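Local structure of alpha-1,3-glucanase (Streptomyces thermodiastaticus, 7C7D) at residues A[306-319]-A[327-341]. The protein hydrolyses alpha-1,3-glucan as a thermostable glycoside hydrolase of family GH87, the crystallised part being its catalytic unit. Numbering follows the deposited sequence.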
# COMPACT_ATOMS: atom_id res chain seq x y z
N ASP A 306 -16.91 -2.70 4.65
CA ASP A 306 -16.87 -3.33 3.33
C ASP A 306 -15.49 -3.92 3.05
O ASP A 306 -14.85 -3.60 2.05
CB ASP A 306 -17.23 -2.33 2.25
CG ASP A 306 -18.55 -1.64 2.49
OD1 ASP A 306 -19.47 -2.28 3.04
OD2 ASP A 306 -18.65 -0.45 2.12
N ASN A 307 -15.06 -4.81 3.93
CA ASN A 307 -13.66 -5.17 4.06
C ASN A 307 -13.47 -6.67 3.89
O ASN A 307 -14.41 -7.46 3.97
CB ASN A 307 -13.16 -4.73 5.44
CG ASN A 307 -13.33 -3.24 5.66
OD1 ASN A 307 -13.32 -2.47 4.71
ND2 ASN A 307 -13.47 -2.82 6.91
N PHE A 308 -12.22 -7.08 3.65
CA PHE A 308 -11.89 -8.50 3.65
C PHE A 308 -11.88 -9.05 5.08
O PHE A 308 -12.61 -10.01 5.39
CB PHE A 308 -10.57 -8.73 2.88
CG PHE A 308 -9.77 -9.94 3.32
CD1 PHE A 308 -10.29 -11.23 3.25
CD2 PHE A 308 -8.46 -9.78 3.76
CE1 PHE A 308 -9.52 -12.34 3.63
CE2 PHE A 308 -7.69 -10.88 4.13
CZ PHE A 308 -8.21 -12.15 4.07
N VAL A 309 -11.12 -8.44 5.98
CA VAL A 309 -11.17 -8.77 7.40
C VAL A 309 -11.51 -7.51 8.18
O VAL A 309 -10.90 -6.45 7.97
CB VAL A 309 -9.84 -9.36 7.91
CG1 VAL A 309 -9.86 -9.50 9.42
CG2 VAL A 309 -9.59 -10.70 7.24
N ASN A 310 -12.50 -7.62 9.06
CA ASN A 310 -12.93 -6.51 9.91
C ASN A 310 -12.96 -7.03 11.34
O ASN A 310 -13.82 -7.85 11.68
CB ASN A 310 -14.31 -6.03 9.48
CG ASN A 310 -14.65 -4.68 10.06
OD1 ASN A 310 -14.14 -3.67 9.60
ND2 ASN A 310 -15.53 -4.66 11.05
N GLY A 311 -12.05 -6.55 12.17
CA GLY A 311 -12.05 -6.91 13.58
C GLY A 311 -10.88 -7.77 13.99
O GLY A 311 -9.71 -7.43 13.76
N SER A 312 -11.18 -8.91 14.60
CA SER A 312 -10.18 -9.70 15.31
C SER A 312 -10.08 -11.10 14.72
O SER A 312 -11.09 -11.80 14.57
CB SER A 312 -10.56 -9.79 16.79
OG SER A 312 -9.84 -10.81 17.44
N LEU A 313 -8.84 -11.52 14.44
CA LEU A 313 -8.56 -12.90 14.08
C LEU A 313 -8.05 -13.71 15.27
O LEU A 313 -7.72 -14.89 15.12
CB LEU A 313 -7.54 -12.97 12.94
CG LEU A 313 -8.03 -12.38 11.61
CD1 LEU A 313 -6.90 -12.41 10.59
CD2 LEU A 313 -9.25 -13.14 11.10
N GLY A 314 -8.00 -13.10 16.46
CA GLY A 314 -7.56 -13.77 17.65
C GLY A 314 -6.06 -13.98 17.68
O GLY A 314 -5.33 -13.59 16.77
N PRO A 315 -5.58 -14.61 18.75
CA PRO A 315 -4.14 -14.86 18.89
C PRO A 315 -3.67 -16.03 18.03
O PRO A 315 -4.41 -16.98 17.76
CB PRO A 315 -3.99 -15.21 20.38
CG PRO A 315 -5.34 -15.81 20.74
CD PRO A 315 -6.35 -15.01 19.95
N GLY A 316 -2.41 -15.96 17.62
CA GLY A 316 -1.79 -17.09 16.93
C GLY A 316 -2.32 -17.33 15.54
O GLY A 316 -2.39 -18.49 15.10
N SER A 317 -2.68 -16.28 14.82
CA SER A 317 -3.31 -16.41 13.52
C SER A 317 -2.38 -15.94 12.41
O SER A 317 -1.32 -15.35 12.65
CB SER A 317 -4.63 -15.62 13.51
OG SER A 317 -5.55 -16.29 14.35
N SER A 318 -2.79 -16.21 11.17
CA SER A 318 -1.98 -15.83 10.03
C SER A 318 -2.84 -15.64 8.79
O SER A 318 -3.91 -16.25 8.64
CB SER A 318 -0.86 -16.84 9.74
OG SER A 318 -1.39 -18.10 9.35
N VAL A 319 -2.33 -14.81 7.88
CA VAL A 319 -2.96 -14.55 6.58
C VAL A 319 -1.84 -14.56 5.56
O VAL A 319 -0.92 -13.75 5.64
CB VAL A 319 -3.66 -13.18 6.56
CG1 VAL A 319 -4.25 -12.90 5.18
CG2 VAL A 319 -4.73 -13.09 7.64
N VAL A 327 -12.08 -4.07 -2.30
CA VAL A 327 -12.75 -3.86 -1.02
C VAL A 327 -12.47 -2.44 -0.56
O VAL A 327 -11.76 -1.69 -1.25
CB VAL A 327 -12.34 -4.92 0.02
CG1 VAL A 327 -12.82 -6.29 -0.41
CG2 VAL A 327 -10.82 -4.95 0.22
N LYS A 328 -13.01 -2.05 0.59
CA LYS A 328 -12.70 -0.73 1.14
C LYS A 328 -11.36 -0.77 1.85
O LYS A 328 -10.39 -0.13 1.42
CB LYS A 328 -13.83 -0.26 2.07
CG LYS A 328 -13.60 1.16 2.58
CD LYS A 328 -14.62 1.58 3.62
CE LYS A 328 -14.43 0.85 4.92
NZ LYS A 328 -15.17 1.52 6.04
N VAL A 329 -11.28 -1.52 2.95
CA VAL A 329 -10.02 -1.82 3.63
C VAL A 329 -9.73 -3.30 3.47
O VAL A 329 -10.63 -4.13 3.60
CB VAL A 329 -10.08 -1.43 5.12
CG1 VAL A 329 -8.78 -1.80 5.84
CG2 VAL A 329 -10.36 0.05 5.26
N GLY A 330 -8.48 -3.64 3.17
CA GLY A 330 -8.13 -5.05 3.14
C GLY A 330 -8.30 -5.70 4.50
O GLY A 330 -9.11 -6.62 4.66
N LEU A 331 -7.55 -5.24 5.49
CA LEU A 331 -7.65 -5.76 6.85
C LEU A 331 -7.75 -4.58 7.80
O LEU A 331 -6.78 -3.83 7.98
CB LEU A 331 -6.46 -6.65 7.22
CG LEU A 331 -6.27 -7.93 6.40
CD1 LEU A 331 -5.43 -7.70 5.15
CD2 LEU A 331 -5.64 -9.03 7.26
N TRP A 332 -8.93 -4.41 8.39
CA TRP A 332 -9.16 -3.41 9.42
C TRP A 332 -9.16 -4.18 10.73
O TRP A 332 -10.13 -4.88 11.04
CB TRP A 332 -10.48 -2.71 9.16
CG TRP A 332 -10.71 -1.60 10.10
CD1 TRP A 332 -10.13 -0.37 10.04
CD2 TRP A 332 -11.52 -1.63 11.27
NE1 TRP A 332 -10.56 0.39 11.10
CE2 TRP A 332 -11.42 -0.36 11.87
CE3 TRP A 332 -12.34 -2.59 11.86
CZ2 TRP A 332 -12.11 -0.03 13.03
CZ3 TRP A 332 -13.03 -2.26 13.01
CH2 TRP A 332 -12.91 -0.99 13.58
N LEU A 333 -8.06 -4.11 11.47
CA LEU A 333 -7.80 -5.01 12.59
C LEU A 333 -7.94 -4.26 13.91
O LEU A 333 -7.35 -3.19 14.09
CB LEU A 333 -6.42 -5.65 12.46
CG LEU A 333 -6.30 -6.59 11.26
CD1 LEU A 333 -4.84 -6.83 10.86
CD2 LEU A 333 -7.00 -7.92 11.53
N THR A 334 -8.71 -4.84 14.82
CA THR A 334 -8.92 -4.28 16.14
C THR A 334 -8.93 -5.42 17.15
O THR A 334 -9.10 -6.59 16.78
CB THR A 334 -10.28 -3.58 16.24
OG1 THR A 334 -11.33 -4.52 15.94
CG2 THR A 334 -10.36 -2.42 15.27
N GLY A 335 -8.79 -5.07 18.42
CA GLY A 335 -8.92 -6.08 19.45
C GLY A 335 -7.73 -7.03 19.47
O GLY A 335 -6.59 -6.65 19.15
N THR A 336 -7.99 -8.27 19.85
CA THR A 336 -6.91 -9.23 20.04
C THR A 336 -6.48 -9.82 18.70
O THR A 336 -7.26 -10.52 18.04
CB THR A 336 -7.36 -10.34 20.98
OG1 THR A 336 -7.75 -9.76 22.23
CG2 THR A 336 -6.22 -11.34 21.22
N ASN A 337 -5.23 -9.56 18.32
CA ASN A 337 -4.61 -10.16 17.15
C ASN A 337 -3.19 -10.57 17.48
O ASN A 337 -2.29 -10.46 16.65
CB ASN A 337 -4.64 -9.21 15.95
CG ASN A 337 -6.01 -9.11 15.33
OD1 ASN A 337 -6.50 -10.07 14.74
ND2 ASN A 337 -6.63 -7.94 15.44
N ASP A 338 -2.96 -11.04 18.71
CA ASP A 338 -1.60 -11.24 19.21
C ASP A 338 -0.82 -12.13 18.26
O ASP A 338 -1.27 -13.22 17.89
CB ASP A 338 -1.63 -11.94 20.57
CG ASP A 338 -2.32 -11.14 21.66
OD1 ASP A 338 -2.89 -10.06 21.39
OD2 ASP A 338 -2.31 -11.62 22.81
N ASP A 339 0.38 -11.68 17.89
CA ASP A 339 1.32 -12.48 17.12
C ASP A 339 0.84 -12.77 15.70
O ASP A 339 1.38 -13.65 15.04
CB ASP A 339 1.72 -13.76 17.85
CG ASP A 339 2.08 -13.50 19.29
OD1 ASP A 339 2.97 -12.66 19.51
OD2 ASP A 339 1.45 -14.09 20.21
N LEU A 340 -0.16 -12.03 15.22
CA LEU A 340 -0.65 -12.23 13.86
C LEU A 340 0.47 -12.02 12.86
O LEU A 340 1.26 -11.08 12.97
CB LEU A 340 -1.79 -11.25 13.58
CG LEU A 340 -2.35 -11.18 12.16
CD1 LEU A 340 -3.08 -12.47 11.78
CD2 LEU A 340 -3.27 -9.99 12.00
N VAL A 341 0.54 -12.90 11.86
CA VAL A 341 1.48 -12.75 10.75
C VAL A 341 0.67 -12.58 9.47
O VAL A 341 -0.11 -13.46 9.09
CB VAL A 341 2.45 -13.93 10.63
CG1 VAL A 341 3.37 -13.74 9.42
CG2 VAL A 341 3.26 -14.08 11.92
O HOH W 1 -13.80 -0.06 8.07
O HOH W 2 -2.90 -13.59 15.56
O HOH W 3 0.65 -16.23 14.41
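Both ends of the Asn307 amide are engaged, the oxygen by Val329 across the contact and the nitrogen within its own segment and by water. OD1 accepts the N-H of Val329 at 2.9 Å, a donor lying well above the carbonyl plane, 43° out of it. ND2 donates to OD1 of Asn310, almost in its own amide plane, and to a water that also accepts from Lys328 NZ; that ammonium group is bonded further to the backbone oxygens of Val301 and Ser304. With an alanine here, the buried N-H of Val329 would probably lose its acceptor and the Asn310 amide would be left freer to turn. As it stands, the Asn310 amide lies alongside the Trp332 indole, planes 15° apart, with OD1 3.1 Å from CE3, while its ND2 reaches Asp278. From Val309 to Gly311 the backbone pairs in parallel with Leu331 to Leu333, Val309 N donating to Gly330 O and Gly311 N to Trp332 O. These are successive coils of the right-handed parallel beta-helix of the pectate lyase-like family, and Val309, Leu331 and Leu333 share one face of the sheet, where Val309 CG1 meets Leu333 CD2 at 3.9 Å. Between Gly311 and Ser318, in the loops joining two sheets of the coil, the register shifts by one residue, and side chains supply part of the bonding. Asn337 OD1 accepts Leu313 N at 2.8 Å, and a chi1 of 165° turns Ser312 OG away from its own N to donate to Thr336 O at 2.7 Å. Farther on, one water accepts from Ser317 N close to Gly314 O and Asp338 O, and another bridges Ser317 O to Asp339 O. Parallel pairing resumes where Val341 N donates to Ser317 O and Val319 N to Val341 O; nearby, Leu340 CD1 packs 4.0 Å from Leu313 CD1.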